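Local coordinates for protein transketolase (Campylobacter jejuni, PDB 3M34) that belongs to the thiamine diphosphate-dependent transketolase family and holds thiamine diphosphate between the two subunits of a dimer, at residues I392-M397 with S414-I419; F418-Y423 with P454-I459. One frame throughout, in Å; residues are numbered along the deposited sequence.

Both interactions are buried, lie in the pyrimidine binding domain and touch the same thiamine diphosphate, and they follow on from each other in the chain: strand 411-417 ends in interaction 1, and the turn after it, with F418 and I419 common to both, opens helix 421-434 in interaction 2. Interaction 1, nearer the centre of the chain, joins a helix start to a sheet strand and mixes a water-bridged polar contact with packing by M397. Interaction 2, farther out, joins a turn to a loop mainly through rings and aliphatic groups. E394 of the first reaches N1' of the pyrimidine, F420 of the second lies against its face, and E394 OE1 also packs on Y423.

Interaction 1. Residues I392-M397 with S414-I419; sequences IREHAM and SATFFI. With TPP (thiamine diphosphate), chain F.
E394 and T416 meet chiefly through a water, which donates to E394 OE2 at 2.7 Å and accepts from T416 OG1 at 2.6 Å. The two side chains cross at about a right angle, with E394 CG 3.9 Å from T416 OG1. The threonine hydroxyl stands anti to its own N (chi1 -175°), which aims it at the water. A bend at chi2 (81°) swings the glutamate carboxylate to the pyrimidine, where E394 OE2 lies 2.7 Å from N1' of thiamine diphosphate.

Van der Waals packing comes from M397, a selenomethionine in this model. Its chain runs extended to the selenium and then turns at chi3 (72°), laying CE 3.4 Å from A415 O and SE alongside the backbone of A415. Nearer its base, M397 CG rests 3.7 Å from S414 OG, a hydroxyl whose hydrogen bonds go to H438 and N401.

The contact ties the start of helix 394-407 to the end of strand 411-417 in the parallel sheet. A glutamate facing N1' is a hallmark of thiamine diphosphate enzymes; here the same carboxylate oxygen meets both thiamine diphosphate and water, and T416 is placed, through that water, as a second-shell residue that probably helps to position E394.

Interaction 2. Residues F418-Y423 with P454-I459; sequences FIFSEY and PTHQPI. With TPP (thiamine diphosphate), chain F.
F420 directs the edge of its ring at the face of H456 in a T-shaped (edge-to-face) pair, the centroids 5.3 Å apart and the planes at 84°. From CB the ring leaves anti to the carbonyl carbon (chi1 -53°), which lays one face against the pyrimidine of thiamine diphosphate. CG sits over C2' of the pyrimidine, CD1 nears its methyl CM2, and F420 CD2 lies 3.5 Å from TPP N1'. Farther out, F420 CE2 comes to 3.2 Å from TPP C4', while CE1 looks obliquely to the carbonyl of T455. At the tip, F420 CZ is 3.9 Å from H456 CE1, itself near the amino nitrogen N4' of TPP.

The opposite face of the F420 ring is backed by I419 CG2, 3.5 Å above its centre, and the pyrimidine is thereby met by a ring supported from behind. I419 also sends CG1 to within 3.3 Å of T455 O, and a water accepts from its N and donates weakly to H456 O. P458 packs on the base of the turn, its CB 3.7 Å from F418 CD2 and its CG against I419 CB.

R429 of the second subunit hydrogen-bonds to the carbonyls of P454 and Q457, placing their loop at the dimer interface. The turn between strand 411-417 and helix 421-434 thus packs on the loop leading into helix 461-467, whose Q461 touches F418 and I419.

Interaction 1. Residues I392-M397 with S414-I419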
# COMPACT_ATOMS: atom_id res chain seq x y z
N ILE A 392 -12.42 2.97 -7.52
CA ILE A 392 -11.70 1.99 -6.75
C ILE A 392 -10.17 2.30 -6.84
O ILE A 392 -9.39 1.58 -7.49
CB ILE A 392 -12.06 0.53 -7.15
CG1 ILE A 392 -13.57 0.24 -7.04
CG2 ILE A 392 -11.33 -0.46 -6.16
CD1 ILE A 392 -14.43 0.78 -8.23
N ARG A 393 -9.78 3.38 -6.16
CA ARG A 393 -8.49 4.03 -6.32
C ARG A 393 -8.05 4.58 -4.96
O ARG A 393 -7.91 5.77 -4.76
CB ARG A 393 -8.60 5.17 -7.36
CG ARG A 393 -9.08 4.79 -8.72
CD ARG A 393 -8.97 6.01 -9.57
NE ARG A 393 -9.47 5.82 -10.92
CZ ARG A 393 -10.70 6.15 -11.32
NH1 ARG A 393 -11.57 6.69 -10.51
NH2 ARG A 393 -10.99 5.99 -12.62
N GLU A 394 -7.90 3.70 -3.98
CA GLU A 394 -7.67 4.16 -2.63
C GLU A 394 -6.38 5.02 -2.57
O GLU A 394 -6.36 6.05 -1.88
CB GLU A 394 -7.51 2.99 -1.63
CG GLU A 394 -8.68 2.13 -1.44
CD GLU A 394 -8.89 1.08 -2.48
OE1 GLU A 394 -7.97 0.87 -3.34
OE2 GLU A 394 -9.93 0.42 -2.39
N HIS A 395 -5.31 4.56 -3.21
CA HIS A 395 -4.00 5.23 -3.10
C HIS A 395 -4.06 6.63 -3.70
O HIS A 395 -3.72 7.64 -3.06
CB HIS A 395 -2.95 4.38 -3.76
CG HIS A 395 -1.55 4.62 -3.32
ND1 HIS A 395 -1.14 5.51 -2.34
CD2 HIS A 395 -0.43 4.00 -3.77
CE1 HIS A 395 0.18 5.41 -2.22
NE2 HIS A 395 0.61 4.48 -3.05
N ALA A 396 -4.53 6.74 -4.93
CA ALA A 396 -4.66 8.05 -5.54
C ALA A 396 -5.64 8.92 -4.81
O ALA A 396 -5.40 10.11 -4.67
CB ALA A 396 -5.05 7.92 -7.02
N MSE A 397 -6.73 8.37 -4.26
CA MSE A 397 -7.62 9.18 -3.41
C MSE A 397 -6.85 9.86 -2.32
O MSE A 397 -7.01 11.08 -2.10
CB MSE A 397 -8.74 8.34 -2.76
CG MSE A 397 -9.52 9.00 -1.61
SE MSE A 397 -10.97 7.85 -1.06
CE MSE A 397 -9.77 6.47 -0.14
N SER A 414 -10.93 11.19 3.16
CA SER A 414 -10.74 10.02 2.35
C SER A 414 -11.35 8.83 3.11
O SER A 414 -11.11 8.68 4.31
CB SER A 414 -9.27 9.67 2.18
OG SER A 414 -8.58 10.69 1.49
N ALA A 415 -12.10 8.02 2.41
CA ALA A 415 -12.83 6.92 3.08
C ALA A 415 -12.69 5.59 2.34
O ALA A 415 -12.80 5.51 1.11
CB ALA A 415 -14.33 7.27 3.24
N THR A 416 -12.50 4.53 3.12
CA THR A 416 -12.58 3.19 2.61
C THR A 416 -12.80 2.23 3.81
O THR A 416 -12.85 2.66 4.94
CB THR A 416 -11.32 2.76 1.77
OG1 THR A 416 -11.51 1.43 1.18
CG2 THR A 416 -9.99 2.92 2.54
N PHE A 417 -12.85 0.93 3.52
CA PHE A 417 -12.80 -0.08 4.61
C PHE A 417 -11.41 -0.08 5.23
O PHE A 417 -10.37 0.10 4.57
CB PHE A 417 -13.05 -1.52 4.12
CG PHE A 417 -14.44 -1.80 3.54
CD1 PHE A 417 -15.58 -1.13 4.01
CD2 PHE A 417 -14.60 -2.76 2.54
CE1 PHE A 417 -16.83 -1.41 3.49
CE2 PHE A 417 -15.86 -3.05 1.99
CZ PHE A 417 -16.99 -2.37 2.50
N PHE A 418 -11.36 -0.31 6.53
CA PHE A 418 -10.10 -0.25 7.24
C PHE A 418 -9.09 -1.24 6.66
O PHE A 418 -7.92 -0.92 6.60
CB PHE A 418 -10.34 -0.52 8.72
CG PHE A 418 -9.19 -0.27 9.67
CD1 PHE A 418 -8.22 0.70 9.45
CD2 PHE A 418 -9.12 -0.97 10.87
CE1 PHE A 418 -7.24 0.95 10.37
CE2 PHE A 418 -8.17 -0.68 11.79
CZ PHE A 418 -7.21 0.25 11.55
N ILE A 419 -9.53 -2.43 6.22
CA ILE A 419 -8.58 -3.38 5.60
C ILE A 419 -7.86 -2.75 4.40
O ILE A 419 -6.67 -2.99 4.19
CB ILE A 419 -9.24 -4.74 5.26
CG1 ILE A 419 -8.17 -5.76 4.83
CG2 ILE A 419 -10.32 -4.58 4.27
CD1 ILE A 419 -6.99 -5.87 5.78
N1' TPP F . -11.14 -1.99 -2.43
C2' TPP F . -10.37 -3.10 -2.67
CM2 TPP F . -8.85 -2.96 -2.85
N3' TPP F . -10.95 -4.32 -2.64
C4' TPP F . -12.27 -4.45 -2.41
N4' TPP F . -12.83 -5.67 -2.37
C5' TPP F . -13.09 -3.31 -2.22
C6' TPP F . -12.45 -2.09 -2.21
C7' TPP F . -14.61 -3.39 -1.98
N3 TPP F . -15.32 -3.76 -3.24
C2 TPP F . -15.72 -5.03 -3.50
S1 TPP F . -16.38 -5.11 -5.09
C5 TPP F . -16.35 -3.40 -5.27
C4 TPP F . -15.66 -2.87 -4.19
CM4 TPP F . -15.40 -1.39 -4.05
C6 TPP F . -16.90 -2.79 -6.52
C7 TPP F . -16.34 -3.68 -7.58
O7 TPP F . -17.15 -3.62 -8.60
PA TPP F . -17.04 -4.56 -9.70
O1A TPP F . -17.43 -3.42 -10.56
O2A TPP F . -15.61 -4.84 -9.60
O3A TPP F . -18.03 -5.41 -9.04
PB TPP F . -19.40 -5.98 -9.68
O1B TPP F . -20.24 -4.98 -8.93
O2B TPP F . -19.80 -5.43 -11.09
O3B TPP F . -19.92 -7.18 -9.12
O HOH W 1 -12.34 1.08 -1.30

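Interaction 2. Residues F418-Y423 with P454-I459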
# COMPACT_ATOMS: atom_id res chain seq x y z
N PHE A 418 -11.36 -0.31 6.53
CA PHE A 418 -10.10 -0.25 7.24
C PHE A 418 -9.09 -1.24 6.66
O PHE A 418 -7.92 -0.92 6.60
CB PHE A 418 -10.34 -0.52 8.72
CG PHE A 418 -9.19 -0.27 9.67
CD1 PHE A 418 -8.22 0.70 9.45
CD2 PHE A 418 -9.12 -0.97 10.87
CE1 PHE A 418 -7.24 0.95 10.37
CE2 PHE A 418 -8.17 -0.68 11.79
CZ PHE A 418 -7.21 0.25 11.55
N ILE A 419 -9.53 -2.43 6.22
CA ILE A 419 -8.58 -3.38 5.60
C ILE A 419 -7.86 -2.75 4.40
O ILE A 419 -6.67 -2.99 4.19
CB ILE A 419 -9.24 -4.74 5.26
CG1 ILE A 419 -8.17 -5.76 4.83
CG2 ILE A 419 -10.32 -4.58 4.27
CD1 ILE A 419 -6.99 -5.87 5.78
N PHE A 420 -8.59 -1.93 3.63
CA PHE A 420 -8.00 -1.33 2.45
C PHE A 420 -7.32 -0.02 2.69
O PHE A 420 -6.74 0.59 1.75
CB PHE A 420 -8.98 -1.33 1.29
CG PHE A 420 -9.54 -2.71 1.01
CD1 PHE A 420 -8.69 -3.79 0.95
CD2 PHE A 420 -10.89 -2.93 0.90
CE1 PHE A 420 -9.18 -5.06 0.73
CE2 PHE A 420 -11.37 -4.19 0.67
CZ PHE A 420 -10.49 -5.26 0.62
N SER A 421 -7.19 0.33 3.96
CA SER A 421 -6.24 1.39 4.34
C SER A 421 -4.85 1.01 3.86
O SER A 421 -4.05 1.86 3.55
CB SER A 421 -6.26 1.66 5.84
OG SER A 421 -5.71 0.57 6.58
N GLU A 422 -4.53 -0.28 3.77
CA GLU A 422 -3.20 -0.71 3.35
C GLU A 422 -2.86 -0.24 1.93
O GLU A 422 -1.70 -0.14 1.60
CB GLU A 422 -3.04 -2.22 3.47
CG GLU A 422 -3.16 -2.62 4.94
CD GLU A 422 -2.56 -3.95 5.29
OE1 GLU A 422 -2.57 -4.88 4.44
OE2 GLU A 422 -2.14 -4.08 6.49
N TYR A 423 -3.88 -0.08 1.09
CA TYR A 423 -3.69 0.36 -0.30
C TYR A 423 -3.28 1.82 -0.34
O TYR A 423 -2.63 2.23 -1.30
CB TYR A 423 -4.94 0.16 -1.16
CG TYR A 423 -5.15 -1.22 -1.74
CD1 TYR A 423 -5.39 -2.32 -0.93
CD2 TYR A 423 -5.25 -1.41 -3.12
CE1 TYR A 423 -5.62 -3.55 -1.47
CE2 TYR A 423 -5.47 -2.65 -3.66
CZ TYR A 423 -5.69 -3.70 -2.85
OH TYR A 423 -5.93 -4.95 -3.40
N PRO A 454 -11.57 -13.39 6.06
CA PRO A 454 -10.30 -12.88 6.58
C PRO A 454 -9.63 -11.86 5.67
O PRO A 454 -8.88 -10.96 6.15
CB PRO A 454 -9.44 -14.17 6.74
CG PRO A 454 -10.09 -15.19 5.92
CD PRO A 454 -11.57 -14.86 6.01
N THR A 455 -9.86 -11.92 4.35
CA THR A 455 -9.29 -10.85 3.51
C THR A 455 -9.92 -9.50 3.76
O THR A 455 -9.36 -8.48 3.36
CB THR A 455 -9.46 -11.11 1.98
OG1 THR A 455 -10.84 -11.34 1.68
CG2 THR A 455 -8.63 -12.29 1.52
N HIS A 456 -11.06 -9.47 4.45
CA HIS A 456 -11.81 -8.23 4.70
C HIS A 456 -11.86 -7.88 6.18
O HIS A 456 -12.61 -6.99 6.56
CB HIS A 456 -13.20 -8.36 4.13
CG HIS A 456 -13.22 -8.25 2.64
ND1 HIS A 456 -13.96 -7.29 1.97
CD2 HIS A 456 -12.65 -9.02 1.70
CE1 HIS A 456 -13.76 -7.45 0.67
NE2 HIS A 456 -12.96 -8.48 0.48
N GLN A 457 -11.11 -8.61 7.00
CA GLN A 457 -11.16 -8.44 8.45
C GLN A 457 -9.82 -7.91 8.92
O GLN A 457 -8.79 -8.66 8.94
CB GLN A 457 -11.53 -9.75 9.15
CG GLN A 457 -12.95 -10.21 8.91
CD GLN A 457 -13.22 -11.61 9.31
OE1 GLN A 457 -12.32 -12.38 9.59
NE2 GLN A 457 -14.48 -12.01 9.22
N PRO A 458 -9.79 -6.65 9.35
CA PRO A 458 -8.55 -6.08 9.87
C PRO A 458 -8.02 -6.83 11.08
O PRO A 458 -8.81 -7.35 11.85
CB PRO A 458 -8.97 -4.65 10.30
CG PRO A 458 -10.12 -4.37 9.40
CD PRO A 458 -10.89 -5.63 9.33
N ILE A 459 -6.70 -6.87 11.19
CA ILE A 459 -6.01 -7.53 12.33
C ILE A 459 -4.86 -6.67 12.80
O ILE A 459 -4.80 -6.28 13.99
CB ILE A 459 -5.50 -8.98 11.95
CG1 ILE A 459 -6.66 -9.87 11.52
CG2 ILE A 459 -4.79 -9.58 13.20
CD1 ILE A 459 -7.61 -10.35 12.63
N1' TPP F . -11.14 -1.99 -2.43
C2' TPP F . -10.37 -3.10 -2.67
CM2 TPP F . -8.85 -2.96 -2.85
N3' TPP F . -10.95 -4.32 -2.64
C4' TPP F . -12.27 -4.45 -2.41
N4' TPP F . -12.83 -5.67 -2.37
C5' TPP F . -13.09 -3.31 -2.22
C6' TPP F . -12.45 -2.09 -2.21
C7' TPP F . -14.61 -3.39 -1.98
N3 TPP F . -15.32 -3.76 -3.24
C2 TPP F . -15.72 -5.03 -3.50
S1 TPP F . -16.38 -5.11 -5.09
C5 TPP F . -16.35 -3.40 -5.27
C4 TPP F . -15.66 -2.87 -4.19
CM4 TPP F . -15.40 -1.39 -4.05
C6 TPP F . -16.90 -2.79 -6.52
C7 TPP F . -16.34 -3.68 -7.58
O7 TPP F . -17.15 -3.62 -8.60
PA TPP F . -17.04 -4.56 -9.70
O1A TPP F . -17.43 -3.42 -10.56
O2A TPP F . -15.61 -4.84 -9.60
O3A TPP F . -18.03 -5.41 -9.04
PB TPP F . -19.40 -5.98 -9.68
O1B TPP F . -20.24 -4.98 -8.93
O2B TPP F . -19.80 -5.43 -11.09
O3B TPP F . -19.92 -7.18 -9.12
O HOH W 2 -12.19 -3.62 6.68